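Local coordinates for alpha-L-rhamnosidase (Streptomyces avermitilis, PDB 3W5M), which hydrolyses terminal non-reducing alpha-L-rhamnose residues from alpha-L-rhamnosides, including citrus flavonoids such as naringin and the arabinogalactan-protein gum arabic, at residues A[367-372]-A[449-454]; A[373-378]-A[426-431]. All coordinates share one frame; numbering follows the deposited sequence.

In the fold
Both contacts use the long strand 368-377, contact 1 its first half and contact 2 its second, and the shorter loop closed by contact 2 lies nested inside that closed by contact 1. Their centres are about 20 Å apart, and they meet where T449 CG2 packs 4.1 Å from A373 CB. Contact 1 is partly exposed, far from the centre of the chain: a loop lies over small strand residues, and a proline does most of the touching. Contact 2 is fully buried and deeper, joining the strand to the edge of a different beta-sheet through a tyrosine ring, an isoleucine and small residues. Both lie away from the sites that bind rhamnose and calcium.

Contact 1 of 2, residues A[367-372]-A[449-454]; sequences PGANAL and TSPGFD
P451 lies against A369 and A371, the two strand residues whose CB atoms point toward the loop 449-454. P451 CB meets A369 CB at 3.8 Å, while its CG rests 3.5 Å from A369 O, on the backbone of the strand. The CD corner of the same ring turns to A371, with P451 CD 4.1 Å from A371 CB. That methyl fits most closely against the peptide link ahead of the proline: A371 CB is 3.4 Å from S450 C and 3.5 Å from P451 N. It also lies 3.8 Å from T449 O. Between the two alanines N370 points away from the loop. With CG anti to the carbonyl carbon and beside the backbone N (chi1 -72°), N370 ND2 bonds R366 O and makes a weak bond with G368 O, bent to 121° at the hydrogen, which probably steadies the chain where it enters the strand. Farther out, the loop is tied to its surroundings by polar bonds: T449 pairs through its backbone with G335, and the carboxylate of E308 on the adjoining strand 303-311 takes G452 N on OE1 and F453 N on OE2. The rings of F453 and W458 meet beyond. Across the contact itself only van der Waals packing operates; since P451 has no N-H to offer the strand, the loop is probably held in place chiefly by these flanking bonds.

Contact 2 of 2, residues A[373-378]-A[426-431]; sequences AAYVAP and GPIVSA
Y375 to P378 and P427 to A431 run in roughly the same direction, 31° apart, and close in along their length, from 8.8 Å between Y375 CA and I428 CA to 6.6 Å between A377 CA and A431 CA, so side chains rather than backbone bonds fill the interval. The main one is the Y375 ring. I428 CD1 lies over one face, 3.9 Å from the ring centroid and 21° off the normal, a CH-pi contact shifted toward the CD1-CE1 rim, where I428 CD1 is 3.7 Å from Y375 CE1. An extended isoleucine branch (chi2 179°) carries the methyl out to the ring. P427 arrives differently, at the edge and near the ring plane, its CD 3.9 Å from Y375 OH. That hydroxyl is hydrogen-bonded to Q304 NE2, and W448 stacks edge-to-face with the same ring. Strand 368-377 is an inner member of one antiparallel sheet, whereas strand 428-432 forms an edge of another, beside strand 436-440; the contact thus joins two beta-sheets, the second built largely from strands later in the chain. V429 and S430 both face T438, a classic beta bulge in the edge strand. Reducing Y375 to an alanine here would probably open a gap beneath I428 CD1 and leave Q304 without its hydroxyl partner. Farther along, A377 CB meets A431 CB at 4.4 Å, two methyls pointing at each other's segments, and P378 CD lies 3.5 Å from A431 O where strand 368-377 ends, just ahead of helix 379-382.

Contact 1 of 2, residues A[367-372]-A[449-454]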
loop_
_atom_site.group_PDB
_atom_site.type_symbol
_atom_site.label_atom_id
_atom_site.label_comp_id
_atom_site.label_asym_id
_atom_site.label_seq_id
_atom_site.Cartn_x
_atom_site.Cartn_y
_atom_site.Cartn_z
ATOM N N PRO A 367 -5.382 37.767 9.338
ATOM C CA PRO A 367 -5.200 38.688 10.451
ATOM C C PRO A 367 -6.296 38.446 11.457
ATOM O O PRO A 367 -7.427 38.167 11.074
ATOM C CB PRO A 367 -5.407 40.073 9.813
ATOM C CG PRO A 367 -6.115 39.834 8.522
ATOM C CD PRO A 367 -5.618 38.481 8.065
ATOM N N GLY A 368 -5.985 38.554 12.731
ATOM C CA GLY A 368 -6.994 38.358 13.742
ATOM C C GLY A 368 -7.265 36.881 13.919
ATOM O O GLY A 368 -6.333 36.070 13.949
ATOM N N ALA A 369 -8.545 36.535 13.996
ATOM C CA ALA A 369 -8.958 35.236 14.481
ATOM C C ALA A 369 -8.784 34.125 13.451
ATOM O O ALA A 369 -9.141 34.250 12.272
ATOM C CB ALA A 369 -10.385 35.283 15.009
ATOM N N ASN A 370 -8.213 33.031 13.938
ATOM C CA ASN A 370 -7.879 31.873 13.123
ATOM C C ASN A 370 -8.316 30.618 13.872
ATOM O O ASN A 370 -8.422 30.630 15.105
ATOM C CB ASN A 370 -6.367 31.800 12.874
ATOM C CG ASN A 370 -5.867 32.852 11.909
ATOM O OD1 ASN A 370 -5.621 32.565 10.745
ATOM N ND2 ASN A 370 -5.653 34.080 12.410
ATOM N N ALA A 371 -8.599 29.548 13.131
ATOM C CA ALA A 371 -8.854 28.245 13.741
ATOM C C ALA A 371 -8.037 27.165 12.992
ATOM O O ALA A 371 -8.024 27.118 11.767
ATOM C CB ALA A 371 -10.336 27.916 13.669
ATOM N N LEU A 372 -7.357 26.314 13.750
ATOM C CA LEU A 372 -6.662 25.150 13.181
ATOM C C LEU A 372 -7.379 23.923 13.756
ATOM O O LEU A 372 -7.771 23.907 14.915
ATOM C CB LEU A 372 -5.173 25.185 13.534
ATOM C CG LEU A 372 -4.312 24.034 13.017
ATOM C CD1 LEU A 372 -4.238 24.078 11.508
ATOM C CD2 LEU A 372 -2.915 24.122 13.632
ATOM N N THR A 449 -14.214 24.141 11.889
ATOM C CA THR A 449 -12.898 24.417 11.292
ATOM C C THR A 449 -12.679 25.902 11.056
ATOM O O THR A 449 -11.682 26.295 10.475
ATOM C CB THR A 449 -12.666 23.629 9.997
ATOM O OG1 THR A 449 -13.543 24.120 8.980
ATOM C CG2 THR A 449 -12.960 22.146 10.232
ATOM N N SER A 450 -13.625 26.722 11.529
ATOM C CA SER A 450 -13.544 28.175 11.397
ATOM C C SER A 450 -13.500 28.909 12.740
ATOM O O SER A 450 -14.019 28.412 13.741
ATOM C CB SER A 450 -14.728 28.705 10.552
ATOM O OG SER A 450 -14.570 28.304 9.199
ATOM N N PRO A 451 -12.894 30.110 12.764
ATOM C CA PRO A 451 -12.876 30.864 14.013
ATOM C C PRO A 451 -14.278 31.327 14.366
ATOM O O PRO A 451 -15.154 31.293 13.515
ATOM C CB PRO A 451 -11.957 32.053 13.712
ATOM C CG PRO A 451 -11.911 32.172 12.239
ATOM C CD PRO A 451 -12.290 30.853 11.641
ATOM N N GLY A 452 -14.481 31.719 15.626
ATOM C CA GLY A 452 -15.785 32.175 16.105
ATOM C C GLY A 452 -16.722 31.036 16.488
ATOM O O GLY A 452 -17.911 31.254 16.697
ATOM N N PHE A 453 -16.193 29.816 16.565
ATOM C CA PHE A 453 -16.993 28.624 16.897
ATOM C C PHE A 453 -17.150 28.438 18.404
ATOM O O PHE A 453 -16.215 28.623 19.164
ATOM C CB PHE A 453 -16.377 27.360 16.230
ATOM C CG PHE A 453 -17.087 26.076 16.558
ATOM C CD1 PHE A 453 -18.244 25.703 15.873
ATOM C CD2 PHE A 453 -16.592 25.224 17.541
ATOM C CE1 PHE A 453 -18.906 24.518 16.189
ATOM C CE2 PHE A 453 -17.243 24.030 17.866
ATOM C CZ PHE A 453 -18.409 23.676 17.192
ATOM N N ASP A 454 -18.347 28.071 18.843
ATOM C CA ASP A 454 -18.596 27.862 20.264
ATOM C C ASP A 454 -18.239 26.437 20.682
ATOM O O ASP A 454 -19.064 25.526 20.517
ATOM C CB ASP A 454 -20.075 28.176 20.588
ATOM C CG ASP A 454 -20.430 27.956 22.064
ATOM O OD1 ASP A 454 -19.544 27.690 22.903
ATOM O OD2 ASP A 454 -21.630 28.045 22.388
#

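Contact 2 of 2, residues A[373-378]-A[426-431]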
loop_
_atom_site.group_PDB
_atom_site.type_symbol
_atom_site.label_atom_id
_atom_site.label_comp_id
_atom_site.label_asym_id
_atom_site.label_seq_id
_atom_site.Cartn_x
_atom_site.Cartn_y
_atom_site.Cartn_z
ATOM N N ALA A 373 -7.601 22.904 12.932
ATOM C CA ALA A 373 -8.460 21.814 13.354
ATOM C C ALA A 373 -7.990 20.528 12.692
ATOM O O ALA A 373 -7.384 20.591 11.637
ATOM C CB ALA A 373 -9.874 22.090 12.935
ATOM N N ALA A 374 -8.284 19.383 13.305
ATOM C CA ALA A 374 -7.931 18.104 12.645
ATOM C C ALA A 374 -8.862 16.980 13.055
ATOM O O ALA A 374 -9.335 16.957 14.180
ATOM C CB ALA A 374 -6.461 17.724 12.918
ATOM N N TYR A 375 -9.108 16.039 12.133
ATOM C CA TYR A 375 -9.628 14.732 12.477
ATOM C C TYR A 375 -8.417 13.876 12.784
ATOM O O TYR A 375 -7.400 14.016 12.110
ATOM C CB TYR A 375 -10.325 14.083 11.297
ATOM C CG TYR A 375 -11.710 14.640 11.060
ATOM C CD1 TYR A 375 -12.752 14.331 11.938
ATOM C CD2 TYR A 375 -11.979 15.431 9.954
ATOM C CE1 TYR A 375 -14.031 14.843 11.740
ATOM C CE2 TYR A 375 -13.267 15.950 9.739
ATOM C CZ TYR A 375 -14.278 15.641 10.643
ATOM O OH TYR A 375 -15.579 16.139 10.501
ATOM N N VAL A 376 -8.550 13.041 13.801
ATOM C CA VAL A 376 -7.476 12.105 14.206
ATOM C C VAL A 376 -8.045 10.691 14.357
ATOM O O VAL A 376 -8.908 10.471 15.204
ATOM C CB VAL A 376 -6.841 12.535 15.545
ATOM C CG1 VAL A 376 -5.675 11.572 15.865
ATOM C CG2 VAL A 376 -6.386 13.968 15.459
ATOM N N ALA A 377 -7.552 9.726 13.560
ATOM C CA ALA A 377 -8.137 8.369 13.497
ATOM C C ALA A 377 -7.108 7.292 13.826
ATOM O O ALA A 377 -5.931 7.571 13.777
ATOM C CB ALA A 377 -8.663 8.088 12.072
ATOM N N PRO A 378 -7.554 6.052 14.099
ATOM C CA PRO A 378 -6.611 4.945 14.457
ATOM C C PRO A 378 -5.606 4.496 13.396
ATOM O O PRO A 378 -4.449 4.241 13.755
ATOM C CB PRO A 378 -7.555 3.782 14.821
ATOM C CG PRO A 378 -8.872 4.453 15.145
ATOM C CD PRO A 378 -8.959 5.606 14.199
ATOM N N GLY A 426 -17.794 14.407 17.176
ATOM C CA GLY A 426 -18.118 14.718 15.773
ATOM C C GLY A 426 -18.813 13.549 15.063
ATOM O O GLY A 426 -19.288 12.654 15.720
ATOM N N PRO A 427 -18.839 13.549 13.714
ATOM C CA PRO A 427 -19.660 12.568 13.001
ATOM C C PRO A 427 -18.988 11.217 12.696
ATOM O O PRO A 427 -19.680 10.243 12.361
ATOM C CB PRO A 427 -19.961 13.277 11.690
ATOM C CG PRO A 427 -18.812 14.180 11.451
ATOM C CD PRO A 427 -18.246 14.544 12.806
ATOM N N ILE A 428 -17.660 11.151 12.773
ATOM C CA ILE A 428 -17.018 9.880 12.391
ATOM C C ILE A 428 -16.950 8.923 13.574
ATOM O O ILE A 428 -15.983 8.933 14.359
ATOM C CB ILE A 428 -15.625 10.094 11.751
ATOM C CG1 ILE A 428 -15.697 11.250 10.771
ATOM C CG2 ILE A 428 -15.203 8.795 11.064
ATOM C CD1 ILE A 428 -14.411 11.631 10.046
ATOM N N VAL A 429 -17.987 8.087 13.677
ATOM C CA VAL A 429 -18.230 7.206 14.812
ATOM C C VAL A 429 -17.196 6.090 14.869
ATOM O O VAL A 429 -16.707 5.709 15.945
ATOM C CB VAL A 429 -19.658 6.610 14.688
ATOM C CG1 VAL A 429 -19.950 5.636 15.806
ATOM C CG2 VAL A 429 -20.684 7.753 14.684
ATOM N N SER A 430 -16.831 5.581 13.706
ATOM C CA SER A 430 -15.862 4.506 13.652
ATOM C C SER A 430 -15.057 4.640 12.363
ATOM O O SER A 430 -15.598 4.997 11.318
ATOM C CB SER A 430 -16.603 3.177 13.685
ATOM O OG SER A 430 -15.677 2.130 13.804
ATOM N N ALA A 431 -13.753 4.385 12.418
ATOM C CA ALA A 431 -12.949 4.496 11.203
ATOM C C ALA A 431 -11.832 3.469 11.285
ATOM O O ALA A 431 -10.934 3.592 12.131
ATOM C CB ALA A 431 -12.370 5.883 11.076
#